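Local atomic coordinates of uncharacterized protein MG376 homolog (Mycoplasma pneumoniae, PDB entry 2HQL), a protein that probably binds single-stranded DNA through its OB fold, as a small single-stranded DNA-binding protein. Residues Leu8-Leu13 against Ser71-Leu76; Leu30-Gln35 against Thr45-Ile50. All blocks are in the same frame, centred on the assembly; numbering follows the deposited sequence.

Interaction 1 of 2, residues Leu8-Leu13 against Ser71-Leu76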
loop_
_atom_site.group_PDB
_atom_site.type_symbol
_atom_site.label_atom_id
_atom_site.label_comp_id
_atom_site.label_asym_id
_atom_site.label_seq_id
_atom_site.Cartn_x
_atom_site.Cartn_y
_atom_site.Cartn_z
ATOM N N LEU A 8 -10.216 8.234 0.370
ATOM C CA LEU A 8 -10.170 6.969 -0.431
ATOM C C LEU A 8 -8.921 6.200 0.015
ATOM O O LEU A 8 -7.781 6.609 -0.263
ATOM C CB LEU A 8 -10.096 7.169 -1.954
ATOM C CG LEU A 8 -10.138 5.890 -2.826
ATOM C CD1 LEU A 8 -11.204 4.927 -2.334
ATOM C CD2 LEU A 8 -10.371 6.241 -4.291
ATOM N N ASN A 9 -9.134 5.087 0.706
ATOM C CA ASN A 9 -8.031 4.273 1.202
ATOM C C ASN A 9 -8.459 2.832 1.463
ATOM O O ASN A 9 -8.878 2.497 2.572
ATOM C CB ASN A 9 -7.452 4.859 2.498
ATOM C CG ASN A 9 -6.091 4.274 2.842
ATOM O OD1 ASN A 9 -5.815 3.111 2.561
ATOM N ND2 ASN A 9 -5.240 5.077 3.458
ATOM N N ARG A 10 -8.351 1.990 0.438
ATOM C CA ARG A 10 -8.693 0.577 0.557
ATOM C C ARG A 10 -7.641 -0.281 -0.162
ATOM O O ARG A 10 -7.179 0.063 -1.252
ATOM C CB ARG A 10 -10.090 0.328 -0.006
ATOM C CG ARG A 10 -11.151 1.048 0.795
ATOM C CD ARG A 10 -12.560 0.650 0.433
ATOM N NE ARG A 10 -12.779 -0.790 0.529
ATOM C CZ ARG A 10 -13.979 -1.359 0.474
ATOM N NH1 ARG A 10 -15.059 -0.602 0.336
ATOM N NH2 ARG A 10 -14.100 -2.680 0.527
ATOM N N VAL A 11 -7.255 -1.387 0.474
ATOM C CA VAL A 11 -6.246 -2.299 -0.060
ATOM C C VAL A 11 -6.732 -3.739 0.043
ATOM O O VAL A 11 -7.321 -4.118 1.047
ATOM C CB VAL A 11 -4.934 -2.213 0.765
ATOM C CG1 VAL A 11 -3.819 -2.999 0.093
ATOM C CG2 VAL A 11 -4.547 -0.767 0.964
ATOM N N PHE A 12 -6.481 -4.532 -0.994
ATOM C CA PHE A 12 -6.834 -5.950 -1.012
ATOM C C PHE A 12 -5.536 -6.660 -1.372
ATOM O O PHE A 12 -4.918 -6.371 -2.402
ATOM C CB PHE A 12 -7.904 -6.224 -2.061
ATOM C CG PHE A 12 -9.201 -5.556 -1.763
ATOM C CD1 PHE A 12 -10.231 -6.260 -1.153
ATOM C CD2 PHE A 12 -9.387 -4.210 -2.065
ATOM C CE1 PHE A 12 -11.423 -5.638 -0.843
ATOM C CE2 PHE A 12 -10.584 -3.570 -1.756
ATOM C CZ PHE A 12 -11.606 -4.288 -1.143
ATOM N N LEU A 13 -5.115 -7.591 -0.532
ATOM C CA LEU A 13 -3.850 -8.250 -0.779
ATOM C C LEU A 13 -3.808 -9.651 -0.213
ATOM O O LEU A 13 -4.528 -9.967 0.725
ATOM C CB LEU A 13 -2.742 -7.415 -0.143
ATOM C CG LEU A 13 -1.264 -7.687 -0.392
ATOM C CD1 LEU A 13 -0.894 -7.366 -1.838
ATOM C CD2 LEU A 13 -0.473 -6.817 0.572
ATOM N N SER A 71 -5.464 -13.711 2.840
ATOM C CA SER A 71 -5.938 -12.646 1.954
ATOM C C SER A 71 -6.706 -11.701 2.842
ATOM O O SER A 71 -7.409 -12.151 3.736
ATOM C CB SER A 71 -6.891 -13.192 0.882
ATOM O OG SER A 71 -6.275 -14.202 0.101
ATOM N N ILE A 72 -6.588 -10.398 2.609
ATOM C CA ILE A 72 -7.314 -9.435 3.434
ATOM C C ILE A 72 -7.819 -8.223 2.665
ATOM O O ILE A 72 -7.605 -8.079 1.459
ATOM C CB ILE A 72 -6.429 -8.855 4.590
ATOM C CG1 ILE A 72 -5.243 -8.083 3.993
ATOM C CG2 ILE A 72 -5.946 -9.966 5.530
ATOM C CD1 ILE A 72 -4.592 -7.117 4.961
ATOM N N GLU A 73 -8.502 -7.359 3.412
ATOM C CA GLU A 73 -8.994 -6.077 2.935
ATOM C C GLU A 73 -8.430 -5.155 4.012
ATOM O O GLU A 73 -8.582 -5.426 5.200
ATOM C CB GLU A 73 -10.519 -6.014 2.945
ATOM C CG GLU A 73 -11.071 -4.863 2.106
ATOM C CD GLU A 73 -11.643 -3.722 2.924
ATOM O OE1 GLU A 73 -12.560 -3.995 3.725
ATOM O OE2 GLU A 73 -11.194 -2.558 2.760
ATOM N N GLY A 74 -7.758 -4.083 3.628
ATOM C CA GLY A 74 -7.207 -3.227 4.656
ATOM C C GLY A 74 -7.030 -1.792 4.240
ATOM O O GLY A 74 -7.456 -1.383 3.156
ATOM N N ILE A 75 -6.382 -1.030 5.113
ATOM C CA ILE A 75 -6.136 0.386 4.880
ATOM C C ILE A 75 -4.630 0.654 4.896
ATOM O O ILE A 75 -3.930 0.323 5.852
ATOM C CB ILE A 75 -6.837 1.225 5.966
ATOM C CG1 ILE A 75 -8.291 0.762 6.119
ATOM C CG2 ILE A 75 -6.832 2.671 5.587
ATOM C CD1 ILE A 75 -9.044 1.430 7.260
ATOM N N LEU A 76 -4.128 1.253 3.827
ATOM C CA LEU A 76 -2.705 1.543 3.747
ATOM C C LEU A 76 -2.283 2.702 4.661
ATOM O O LEU A 76 -2.760 3.831 4.518
ATOM C CB LEU A 76 -2.329 1.836 2.296
ATOM C CG LEU A 76 -0.866 1.621 1.915
ATOM C CD1 LEU A 76 -0.429 0.208 2.274
ATOM C CD2 LEU A 76 -0.703 1.857 0.438
#
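The Asn9 amide has Ile75 CG2 over one face, 3.3 Å from Asn9 CG, and at its edge meets the backbone of Leu76 with both polar atoms, extending strand pairing with a side chain. Its ND2 gives a nearly straight bond to Leu76 O (3.0 Å, 167° at the hydrogen), with the acceptor close to the amide plane, while OD1 takes Leu76 N at 2.8 Å in a more bent bond. With CG anti to the backbone N (chi1 -165°), the amide is carried across to the partner strand. The Arg10 guanidinium and the Glu73 carboxylate, their planes 50° apart, form a salt bridge from NE to OE2, long at 3.3 Å and weak as a hydrogen bond. The Phe12 and Glu73 side chains run side by side, though how closely is doubtful; Ile105 also touches the Phe12 side chain.

Beneath these groups runs an antiparallel pairing. Val11 and Gly74 form one hydrogen-bonded pair, with Gly74 N 2.6 Å from Val11 O, and Leu13 and Ile72 form the next. On the buried face Val11 CG2 rests 3.7 Å from Leu76 CB. These strands, 9-22 and 69-81, are the first and last of the sheet, so their pairing closes it, in keeping with the OB family. The other edge of residues 9-13 pairs antiparallel with a strand of the second subunit, and Leu76 O also meets Tyr48 OH of that subunit in a weak hydrogen bond, consistent with sheet closure and subunit association sharing one acceptor.

Interaction 2 of 2, residues Leu30-Gln35 against Thr45-Ile50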
loop_
_atom_site.group_PDB
_atom_site.type_symbol
_atom_site.label_atom_id
_atom_site.label_comp_id
_atom_site.label_asym_id
_atom_site.label_seq_id
_atom_site.Cartn_x
_atom_site.Cartn_y
_atom_site.Cartn_z
ATOM N N LEU A 30 1.218 -8.185 14.720
ATOM C CA LEU A 30 1.819 -7.922 13.428
ATOM C C LEU A 30 2.283 -9.153 12.702
ATOM O O LEU A 30 2.991 -9.998 13.255
ATOM C CB LEU A 30 2.992 -6.950 13.559
ATOM C CG LEU A 30 2.615 -5.479 13.740
ATOM C CD1 LEU A 30 2.129 -5.214 15.172
ATOM C CD2 LEU A 30 3.839 -4.628 13.407
ATOM N N VAL A 31 1.881 -9.218 11.439
ATOM C CA VAL A 31 2.226 -10.314 10.554
ATOM C C VAL A 31 2.990 -9.772 9.335
ATOM O O VAL A 31 2.743 -8.659 8.869
ATOM C CB VAL A 31 0.941 -11.070 10.093
ATOM C CG1 VAL A 31 1.296 -12.156 9.060
ATOM C CG2 VAL A 31 0.248 -11.692 11.307
ATOM N N THR A 32 3.947 -10.553 8.849
ATOM C CA THR A 32 4.716 -10.170 7.678
ATOM C C THR A 32 4.456 -11.191 6.585
ATOM O O THR A 32 4.698 -12.393 6.756
ATOM C CB THR A 32 6.205 -10.090 7.977
ATOM O OG1 THR A 32 6.443 -8.970 8.836
ATOM C CG2 THR A 32 6.995 -9.895 6.687
ATOM N N ILE A 33 3.962 -10.672 5.463
ATOM C CA ILE A 33 3.565 -11.451 4.296
ATOM C C ILE A 33 4.513 -11.317 3.101
ATOM O O ILE A 33 5.139 -10.284 2.897
ATOM C CB ILE A 33 2.149 -11.003 3.841
ATOM C CG1 ILE A 33 1.185 -10.995 5.026
ATOM C CG2 ILE A 33 1.633 -11.893 2.767
ATOM C CD1 ILE A 33 1.035 -12.307 5.742
ATOM N N LYS A 34 4.590 -12.382 2.311
ATOM C CA LYS A 34 5.412 -12.426 1.105
ATOM C C LYS A 34 4.490 -12.634 -0.093
ATOM O O LYS A 34 3.578 -13.462 -0.053
ATOM C CB LYS A 34 6.396 -13.599 1.157
ATOM C CG LYS A 34 7.062 -13.900 -0.195
ATOM C CD LYS A 34 7.885 -15.199 -0.200
ATOM C CE LYS A 34 7.009 -16.450 -0.088
ATOM N NZ LYS A 34 7.814 -17.719 -0.122
ATOM N N GLN A 35 4.718 -11.874 -1.156
ATOM C CA GLN A 35 3.932 -12.019 -2.374
ATOM C C GLN A 35 4.957 -12.179 -3.479
ATOM O O GLN A 35 5.914 -11.416 -3.525
ATOM C CB GLN A 35 3.075 -10.773 -2.641
ATOM C CG GLN A 35 2.082 -10.964 -3.783
ATOM C CD GLN A 35 1.117 -9.808 -3.956
ATOM O OE1 GLN A 35 1.443 -8.785 -4.570
ATOM N NE2 GLN A 35 -0.083 -9.963 -3.407
ATOM N N THR A 45 10.552 -11.848 -4.739
ATOM C CA THR A 45 9.563 -11.720 -3.685
ATOM C C THR A 45 9.339 -10.289 -3.184
ATOM O O THR A 45 10.232 -9.448 -3.248
ATOM C CB THR A 45 9.981 -12.619 -2.504
ATOM O OG1 THR A 45 9.201 -12.309 -1.350
ATOM C CG2 THR A 45 11.457 -12.408 -2.178
ATOM N N ASP A 46 8.119 -10.017 -2.724
ATOM C CA ASP A 46 7.760 -8.724 -2.144
ATOM C C ASP A 46 7.289 -9.030 -0.727
ATOM O O ASP A 46 6.556 -9.988 -0.509
ATOM C CB ASP A 46 6.624 -8.033 -2.902
ATOM C CG ASP A 46 7.123 -7.129 -4.019
ATOM O OD1 ASP A 46 8.293 -6.692 -3.975
ATOM O OD2 ASP A 46 6.328 -6.842 -4.935
ATOM N N TYR A 47 7.741 -8.234 0.233
ATOM C CA TYR A 47 7.353 -8.428 1.618
ATOM C C TYR A 47 6.564 -7.230 2.097
ATOM O O TYR A 47 6.927 -6.075 1.834
ATOM C CB TYR A 47 8.575 -8.623 2.503
ATOM C CG TYR A 47 9.171 -10.018 2.454
ATOM C CD1 TYR A 47 9.109 -10.862 3.562
ATOM C CD2 TYR A 47 9.836 -10.476 1.318
ATOM C CE1 TYR A 47 9.704 -12.121 3.541
ATOM C CE2 TYR A 47 10.434 -11.733 1.292
ATOM C CZ TYR A 47 10.367 -12.544 2.406
ATOM O OH TYR A 47 10.989 -13.770 2.394
ATOM N N TYR A 48 5.478 -7.530 2.808
ATOM C CA TYR A 48 4.576 -6.525 3.342
ATOM C C TYR A 48 4.343 -6.802 4.808
ATOM O O TYR A 48 4.443 -7.946 5.253
ATOM C CB TYR A 48 3.251 -6.589 2.595
ATOM C CG TYR A 48 3.395 -6.347 1.112
ATOM C CD1 TYR A 48 3.620 -5.062 0.619
ATOM C CD2 TYR A 48 3.323 -7.399 0.199
ATOM C CE1 TYR A 48 3.767 -4.833 -0.737
ATOM C CE2 TYR A 48 3.471 -7.178 -1.168
ATOM C CZ TYR A 48 3.690 -5.895 -1.622
ATOM O OH TYR A 48 3.830 -5.651 -2.961
ATOM N N VAL A 49 4.048 -5.748 5.560
ATOM C CA VAL A 49 3.775 -5.892 6.976
ATOM C C VAL A 49 2.334 -5.477 7.186
ATOM O O VAL A 49 1.921 -4.395 6.794
ATOM C CB VAL A 49 4.690 -5.006 7.839
ATOM C CG1 VAL A 49 4.325 -5.163 9.300
ATOM C CG2 VAL A 49 6.143 -5.378 7.616
ATOM N N ILE A 50 1.564 -6.366 7.788
ATOM C CA ILE A 50 0.165 -6.103 8.050
ATOM C C ILE A 50 -0.057 -6.262 9.548
ATOM O O ILE A 50 0.758 -6.876 10.236
ATOM C CB ILE A 50 -0.728 -7.096 7.270
ATOM C CG1 ILE A 50 -0.435 -8.532 7.706
ATOM C CG2 ILE A 50 -0.446 -6.981 5.776
ATOM C CD1 ILE A 50 -1.368 -9.548 7.093
#
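Residues 30-35 and 45-50 are paired parts of the beta hairpin of strands 28-39 and 42-53 in the OB fold; Val31 with Ile50, Ile33 with Tyr48, and Gln35 with Asp46 each exchange two backbone hydrogen bonds. The N and O of all six residues are thereby satisfied; Ile50 N to Val31 O, at 2.8 Å and 169°, is nearly straight. Between them, Thr32 bonds outward to Glu18 and Ser19, Lys34 to Glu16, and Val49 to Ile91.

The buried polar side chains find partners beyond these two segments. Gln35, extended past CG, gives NE2 to Glu14 O and receives Asn9 ND2 of the second subunit at OE1. Asp46 uses OD2 in a salt bridge with Arg37 and OD1 in a bond with Thr78 of the second subunit, and Tyr48 OH makes a weak hydrogen bond with Leu76 O of that subunit.

Apolar groups fill the same face: Ile50 CG1 lies 3.7 Å from Val31 CB, and Ile50 CD1 reaches Ile33 CG1 at 3.6 Å. Gln35 CB meets the Tyr48 ring edge. On the opposite face, Thr32 CG2 approaches the edge of the Tyr47 ring, while Lys34 CB makes a CH-pi contact over its centre, 4.3 Å from the centroid.

Overall arrangement
Both interactions are antiparallel strand pairings in the one sheet of the OB fold. Interaction 2 is local, joining consecutive strands, whereas interaction 1 brings together segments 58 residues apart and closes the sheet. In interaction 2 the side with Val31, Ile33 and Ile50 is buried and that with Lys34 and Tyr47 more exposed; in interaction 1 Val11 and Leu13 are buried while Arg10 is exposed. Interaction 2 relies on regular backbone exchange; interaction 1 has fewer such pairs and adds a side-chain amide and a weak salt bridge. Their buried faces meet, with Leu13 CD2 3.9 Å from Tyr48 CD2. Both reach the second subunit: 8-13 by strand pairing, interaction 2 through Gln35, Asp46 and Tyr48.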